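Local coordinates for cytochrome P450 CYP260B1 (Sorangium cellulosum, PDB 5HIW), which belongs to the cytochrome P450 family and holds protoporphyrin IX with its iron inside a mostly helical fold, at residues R82-L86 / A206-L212; R94-Y99 / D197-E202. All blocks are in the same frame, centred on the assembly; numbering follows the deposited sequence. Where two conformers were deposited one is given.

After an N-terminal part of strands and two helices, the chain enters helix 77-90, which carries residues 82-86 of contact 1. Helix 93-113 follows directly and supplies residues 94-99 of contact 2. A long, largely helical excursion comes next. The chain then returns at helix 199-209, whose start meets helix 93-113 in contact 2. The end of the same helix and the turn after it meet helix 77-90 in contact 1. The loop closed by contact 2 is therefore nested inside the one closed by contact 1. The centres of the two contacts lie about 16 Å apart. Together they tie both ends of helix 199-209 to two consecutive helices, the first of which reaches the haem.

Contact 1. Residues R82-L86 / A206-L212; sequences RMRRL and AIVAEGL. With HEM (protoporphyrin IX containing Fe), chain B.
Leu86 packs on Ala206 and Leu212, and Arg85 pairs with Glu210, where helix 77-90 meets the end of helix 199-209, probably helices C and H of the cytochrome P450 fold. Leu86 has CG anti to its backbone N (chi1 171°), and its two methyl groups divide the work. Leu86 CD1 is only 3.4 Å from Ala206 CB, a tight carbon contact. Leu86 CD2 branches off toward Leu212 CD1 (3.8 Å) and Ile207 CG1 (4.1 Å). The side chains of Leu86 and Leu212 run past one another head to tail. Met83 is folded at chi2 and chi3, bringing SD to 4.1 Å from Leu212 CD1.

Beside this apolar patch, Arg85 and Glu210 form a salt bridge, their chains meeting nearly at right angles. The Glu210 chain bends at chi2 (-83°), swinging its carboxylate toward Arg85; the flat groups are 28° apart, nearly coplanar. Arg85 NH2 donates to Glu210 OE1 at 2.9 Å on the syn lone pair, but the bond is bent and OE1 is tilted from the guanidinium plane. The bond from Arg85 NE to Glu210 OE2 is weak.

Glu210 sits within the Schellman motif that ends the helix; Gly211, next, has positive phi. Leu212 N bonds back to Ile207 O at 2.8 Å, and the Leu212 side chain points toward helix 77-90. On another side of that helix, His80 and Arg84 both bind the haem, as in the HxxxR motif of P450s. Asn88 OD1 accepts from Arg84 NE, and Arg84 NH1 donates to the haem propionate oxygen O2D at 2.8 Å, in the guanidinium plane.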
# COMPACT_ATOMS: atom_id res chain seq x y z
N ARG A 82 -6.45 -8.76 -20.07
CA ARG A 82 -5.28 -9.42 -20.65
C ARG A 82 -4.00 -9.15 -19.80
O ARG A 82 -3.26 -10.06 -19.43
CB ARG A 82 -5.12 -8.94 -22.12
CG ARG A 82 -3.98 -9.59 -22.92
CD ARG A 82 -3.84 -9.14 -24.39
NE ARG A 82 -4.98 -9.51 -25.23
CZ ARG A 82 -5.22 -10.74 -25.68
NH1 ARG A 82 -4.42 -11.75 -25.37
NH2 ARG A 82 -6.30 -10.97 -26.39
N MET A 83 -3.80 -7.88 -19.44
CA MET A 83 -2.59 -7.48 -18.69
C MET A 83 -2.74 -7.98 -17.26
O MET A 83 -1.81 -8.48 -16.69
CB MET A 83 -2.40 -5.98 -18.73
CG MET A 83 -2.05 -5.47 -20.12
SD MET A 83 -0.64 -6.34 -20.84
CE MET A 83 0.51 -6.29 -19.45
N ARG A 84 -3.94 -7.89 -16.71
CA ARG A 84 -4.18 -8.41 -15.38
C ARG A 84 -3.87 -9.91 -15.23
O ARG A 84 -3.37 -10.38 -14.19
CB ARG A 84 -5.63 -8.07 -14.92
CG ARG A 84 -6.00 -8.56 -13.50
CD ARG A 84 -5.07 -7.94 -12.45
NE ARG A 84 -5.42 -8.43 -11.12
CZ ARG A 84 -5.91 -7.70 -10.11
NH1 ARG A 84 -6.08 -6.40 -10.17
NH2 ARG A 84 -6.18 -8.32 -8.98
N ARG A 85 -4.14 -10.68 -16.29
CA ARG A 85 -3.83 -12.11 -16.28
C ARG A 85 -2.34 -12.39 -16.15
O ARG A 85 -1.90 -13.30 -15.43
CB ARG A 85 -4.39 -12.81 -17.56
CG ARG A 85 -5.81 -13.35 -17.42
CD ARG A 85 -6.06 -14.51 -18.42
NE ARG A 85 -5.28 -14.31 -19.67
CZ ARG A 85 -5.72 -13.71 -20.79
NH1 ARG A 85 -6.97 -13.26 -20.91
NH2 ARG A 85 -4.89 -13.58 -21.82
N LEU A 86 -1.56 -11.58 -16.84
CA LEU A 86 -0.08 -11.62 -16.74
C LEU A 86 0.35 -11.32 -15.33
O LEU A 86 1.06 -12.07 -14.75
CB LEU A 86 0.55 -10.57 -17.61
CG LEU A 86 2.04 -10.30 -17.50
CD1 LEU A 86 2.71 -11.62 -17.81
CD2 LEU A 86 2.33 -9.24 -18.57
N ALA A 206 6.72 -15.07 -18.25
CA ALA A 206 5.30 -14.88 -18.38
C ALA A 206 4.87 -13.98 -19.52
O ALA A 206 3.74 -14.08 -20.01
CB ALA A 206 4.72 -14.28 -17.10
N ILE A 207 5.71 -13.00 -19.86
CA ILE A 207 5.44 -12.15 -21.02
C ILE A 207 5.36 -13.00 -22.29
O ILE A 207 4.46 -12.83 -23.13
CB ILE A 207 6.47 -11.02 -21.06
CG1 ILE A 207 6.08 -10.00 -19.95
CG2 ILE A 207 6.58 -10.33 -22.42
CD1 ILE A 207 7.16 -9.02 -19.63
N VAL A 208 6.28 -13.94 -22.42
CA VAL A 208 6.24 -14.87 -23.54
C VAL A 208 4.99 -15.80 -23.54
O VAL A 208 4.31 -15.95 -24.57
CB VAL A 208 7.55 -15.64 -23.61
CG1 VAL A 208 7.45 -16.64 -24.73
CG2 VAL A 208 8.73 -14.65 -23.78
N ALA A 209 4.63 -16.36 -22.39
CA ALA A 209 3.38 -17.20 -22.25
C ALA A 209 2.02 -16.52 -22.61
O ALA A 209 1.03 -17.19 -22.92
CB ALA A 209 3.31 -17.85 -20.85
N GLU A 210 2.00 -15.18 -22.61
CA GLU A 210 0.86 -14.41 -23.02
C GLU A 210 1.11 -13.81 -24.41
O GLU A 210 0.28 -13.03 -24.92
CB GLU A 210 0.65 -13.29 -21.99
CG GLU A 210 0.09 -13.77 -20.66
CD GLU A 210 -1.42 -13.90 -20.70
OE1 GLU A 210 -2.06 -13.24 -21.57
OE2 GLU A 210 -1.96 -14.66 -19.88
N GLY A 211 2.25 -14.17 -24.99
CA GLY A 211 2.76 -13.68 -26.27
C GLY A 211 3.04 -12.19 -26.46
O GLY A 211 2.86 -11.64 -27.56
N LEU A 212 3.50 -11.53 -25.40
CA LEU A 212 3.64 -10.09 -25.37
C LEU A 212 5.13 -9.78 -25.60
O LEU A 212 5.97 -10.72 -25.74
CB LEU A 212 3.09 -9.55 -24.03
CG LEU A 212 1.68 -9.98 -23.65
CD1 LEU A 212 1.33 -9.73 -22.19
CD2 LEU A 212 0.60 -9.34 -24.51
CHA HEM B . -3.83 -1.54 -6.91
CHB HEM B . -3.28 -0.75 -2.14
CHC HEM B . 0.74 -3.38 -2.17
CHD HEM B . 0.64 -3.29 -6.96
C1A HEM B . -4.08 -1.15 -5.62
C2A HEM B . -5.22 -0.44 -5.17
C3A HEM B . -5.08 -0.25 -3.82
C4A HEM B . -3.79 -0.75 -3.46
CMA HEM B . -6.08 0.50 -2.91
CAA HEM B . -6.44 -0.09 -6.01
CBA HEM B . -6.16 1.17 -6.85
CGA HEM B . -7.39 1.72 -7.48
O1A HEM B . -8.45 1.01 -7.55
O2A HEM B . -7.44 2.94 -7.78
C1B HEM B . -2.14 -1.34 -1.75
C2B HEM B . -1.76 -1.43 -0.36
C3B HEM B . -0.62 -2.20 -0.38
C4B HEM B . -0.29 -2.54 -1.77
CMB HEM B . -2.39 -0.80 0.89
CAB HEM B . 0.11 -2.48 0.83
CBB HEM B . 1.32 -2.91 1.00
C1C HEM B . 1.07 -3.60 -3.50
C2C HEM B . 2.21 -4.38 -3.88
C3C HEM B . 2.18 -4.34 -5.25
C4C HEM B . 1.08 -3.52 -5.68
CMC HEM B . 3.11 -5.01 -2.85
CAC HEM B . 3.10 -4.99 -6.20
CBC HEM B . 3.72 -6.11 -5.88
C1D HEM B . -0.62 -2.80 -7.29
C2D HEM B . -1.02 -2.72 -8.72
C3D HEM B . -2.25 -2.23 -8.72
C4D HEM B . -2.61 -2.04 -7.30
CMD HEM B . -0.18 -3.04 -9.94
CAD HEM B . -3.19 -2.01 -9.92
CBD HEM B . -4.04 -3.25 -10.08
CGD HEM B . -5.00 -3.17 -11.28
O1D HEM B . -5.36 -2.06 -11.78
O2D HEM B . -5.48 -4.23 -11.79
NA HEM B . -3.22 -1.35 -4.52
NB HEM B . -1.32 -2.11 -2.50
NC HEM B . 0.38 -3.16 -4.54
ND HEM B . -1.61 -2.35 -6.47
FE HEM B . -1.48 -2.27 -4.53
O HOH W 1 -0.45 -0.23 -4.76

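Contact 2. Residues R94-Y99 / D197-E202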
# COMPACT_ATOMS: atom_id res chain seq x y z
N ARG A 94 2.14 -20.15 -5.72
CA ARG A 94 3.46 -20.77 -5.93
C ARG A 94 4.60 -19.73 -5.95
O ARG A 94 5.67 -19.99 -5.39
CB ARG A 94 3.42 -21.44 -7.31
CG ARG A 94 4.78 -22.04 -7.67
CD ARG A 94 4.77 -22.48 -9.16
NE ARG A 94 4.61 -21.41 -10.18
CZ ARG A 94 5.54 -20.52 -10.54
NH1 ARG A 94 6.72 -20.47 -9.95
NH2 ARG A 94 5.29 -19.66 -11.51
N VAL A 95 4.40 -18.59 -6.62
CA VAL A 95 5.47 -17.57 -6.76
C VAL A 95 5.73 -16.92 -5.39
O VAL A 95 6.91 -16.72 -4.97
CB VAL A 95 5.08 -16.49 -7.80
CG1 VAL A 95 6.14 -15.39 -7.79
CG2 VAL A 95 4.95 -17.07 -9.22
N ILE A 96 4.64 -16.63 -4.69
CA ILE A 96 4.71 -16.01 -3.40
C ILE A 96 5.52 -16.90 -2.50
O ILE A 96 6.39 -16.43 -1.82
CB ILE A 96 3.34 -15.62 -2.82
CG1 ILE A 96 2.55 -14.69 -3.71
CG2 ILE A 96 3.49 -15.21 -1.38
CD1 ILE A 96 3.17 -13.31 -3.83
N SER A 97 5.26 -18.21 -2.43
CA SER A 97 6.00 -19.05 -1.52
C SER A 97 7.47 -19.16 -1.97
O SER A 97 8.37 -19.16 -1.14
CB SER A 97 5.39 -20.49 -1.56
OG SER A 97 6.21 -21.37 -0.88
N ARG A 98 7.67 -19.18 -3.27
CA ARG A 98 9.06 -19.25 -3.79
C ARG A 98 9.89 -18.11 -3.28
O ARG A 98 11.04 -18.33 -2.84
CB ARG A 98 9.08 -19.18 -5.32
CG ARG A 98 10.52 -19.22 -5.88
CD ARG A 98 10.47 -19.49 -7.41
NE ARG A 98 9.74 -20.76 -7.51
CZ ARG A 98 9.25 -21.33 -8.61
NH1 ARG A 98 9.45 -20.81 -9.83
NH2 ARG A 98 8.56 -22.48 -8.46
N TYR A 99 9.32 -16.93 -3.39
CA TYR A 99 10.04 -15.69 -2.96
C TYR A 99 10.01 -15.41 -1.49
O TYR A 99 10.94 -14.79 -0.94
CB TYR A 99 9.67 -14.51 -3.86
CG TYR A 99 10.24 -14.84 -5.22
CD1 TYR A 99 11.63 -14.89 -5.43
CD2 TYR A 99 9.40 -15.12 -6.29
CE1 TYR A 99 12.15 -15.27 -6.65
CE2 TYR A 99 9.89 -15.53 -7.48
CZ TYR A 99 11.28 -15.60 -7.68
OH TYR A 99 11.78 -15.98 -8.92
N ASP A 197 16.74 -16.91 -11.55
CA ASP A 197 15.73 -17.32 -10.56
C ASP A 197 15.00 -16.12 -9.91
O ASP A 197 14.42 -16.28 -8.86
CB ASP A 197 16.42 -18.16 -9.45
CG ASP A 197 17.68 -17.46 -8.88
OD1 ASP A 197 17.96 -16.29 -9.28
OD2 ASP A 197 18.42 -18.08 -8.05
N THR A 198 15.01 -14.92 -10.48
CA THR A 198 14.37 -13.82 -9.76
C THR A 198 12.98 -13.65 -10.22
O THR A 198 12.55 -14.23 -11.25
CB THR A 198 15.12 -12.51 -10.03
OG1 THR A 198 14.88 -12.16 -11.40
CG2 THR A 198 16.60 -12.62 -9.65
N LEU A 199 12.23 -12.78 -9.53
CA LEU A 199 10.91 -12.51 -9.97
C LEU A 199 10.97 -11.83 -11.35
O LEU A 199 10.09 -12.09 -12.19
CB LEU A 199 10.15 -11.61 -8.98
CG LEU A 199 8.70 -11.29 -9.31
CD1 LEU A 199 7.83 -12.57 -9.43
CD2 LEU A 199 8.18 -10.34 -8.25
N LEU A 200 12.01 -11.01 -11.60
CA LEU A 200 12.05 -10.30 -12.89
C LEU A 200 12.21 -11.42 -13.88
O LEU A 200 11.64 -11.40 -14.98
CB LEU A 200 13.21 -9.26 -12.98
CG LEU A 200 13.28 -8.65 -14.39
CD1 LEU A 200 13.89 -7.24 -14.30
CD2 LEU A 200 14.13 -9.53 -15.31
N GLY A 201 12.96 -12.43 -13.53
CA GLY A 201 12.99 -13.66 -14.40
C GLY A 201 11.68 -14.38 -14.72
O GLY A 201 11.43 -14.75 -15.88
N GLU A 202 10.81 -14.59 -13.72
CA GLU A 202 9.47 -15.16 -13.94
C GLU A 202 8.67 -14.21 -14.83
O GLU A 202 7.82 -14.64 -15.62
CB GLU A 202 8.64 -15.28 -12.63
CG GLU A 202 9.16 -16.22 -11.53
CD GLU A 202 8.55 -17.61 -11.60
OE1 GLU A 202 7.54 -17.75 -12.34
OE2 GLU A 202 9.07 -18.50 -10.89
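Glu202 reaches from helix 199-209 into a pocket on helix 93-113 formed by Arg94, Val95, Arg98 and Tyr99, a knob-into-hole fit. In the P450 fold these are probably helices H and D. Arg94 and Glu202 approach from opposite directions, and the guanidinium grips the carboxylate end-on. Arg94 NH1 donates to Glu202 OE2 at 3.2 Å, and Arg94 NH2 to Glu202 OE1 at 3.1 Å. Both bonds are nearly straight. The oxygens lie in the guanidinium plane, but the nitrogens meet them on the syn side about 30° out of the carboxylate plane. Arg98 comes in at a slant, its plane turned 45° from the carboxylate. Arg98 NH1 is 2.6 Å from Glu202 OE2, a salt bridge with a weak hydrogen bond; its placement is doubtful, as Arg98 NH1 is also unusually close to Arg94 NH1, another donor. Val95 CG2 lies over one face of the Arg94 guanidinium, toward its rim.

Tyr99 stands between the polar and apolar parts. One face of its ring has Arg98 CG over the centre, and the opposite face has Leu199 CB nearer the rim. With CG beside the backbone N (chi1 -66°), the ring points its hydroxyl at the turn before helix 199-209. Tyr99 OH donates to Asp197 O at 2.7 Å, from well above the carbonyl plane. Thr198 then caps the helix, its OG1 accepting from Gly201 N at 2.9 Å. Next to the ring, Val95 CG1 packs 3.7 Å from Leu199 CD1, the two side chains crossing about perpendicularly.

Glu202 is buried, so its paired arginines would offset the cost of burying a carboxylate and probably keep it ionised. Both of its oxygens are engaged, and the two-nitrogen grip of Arg94 restrains its rotation.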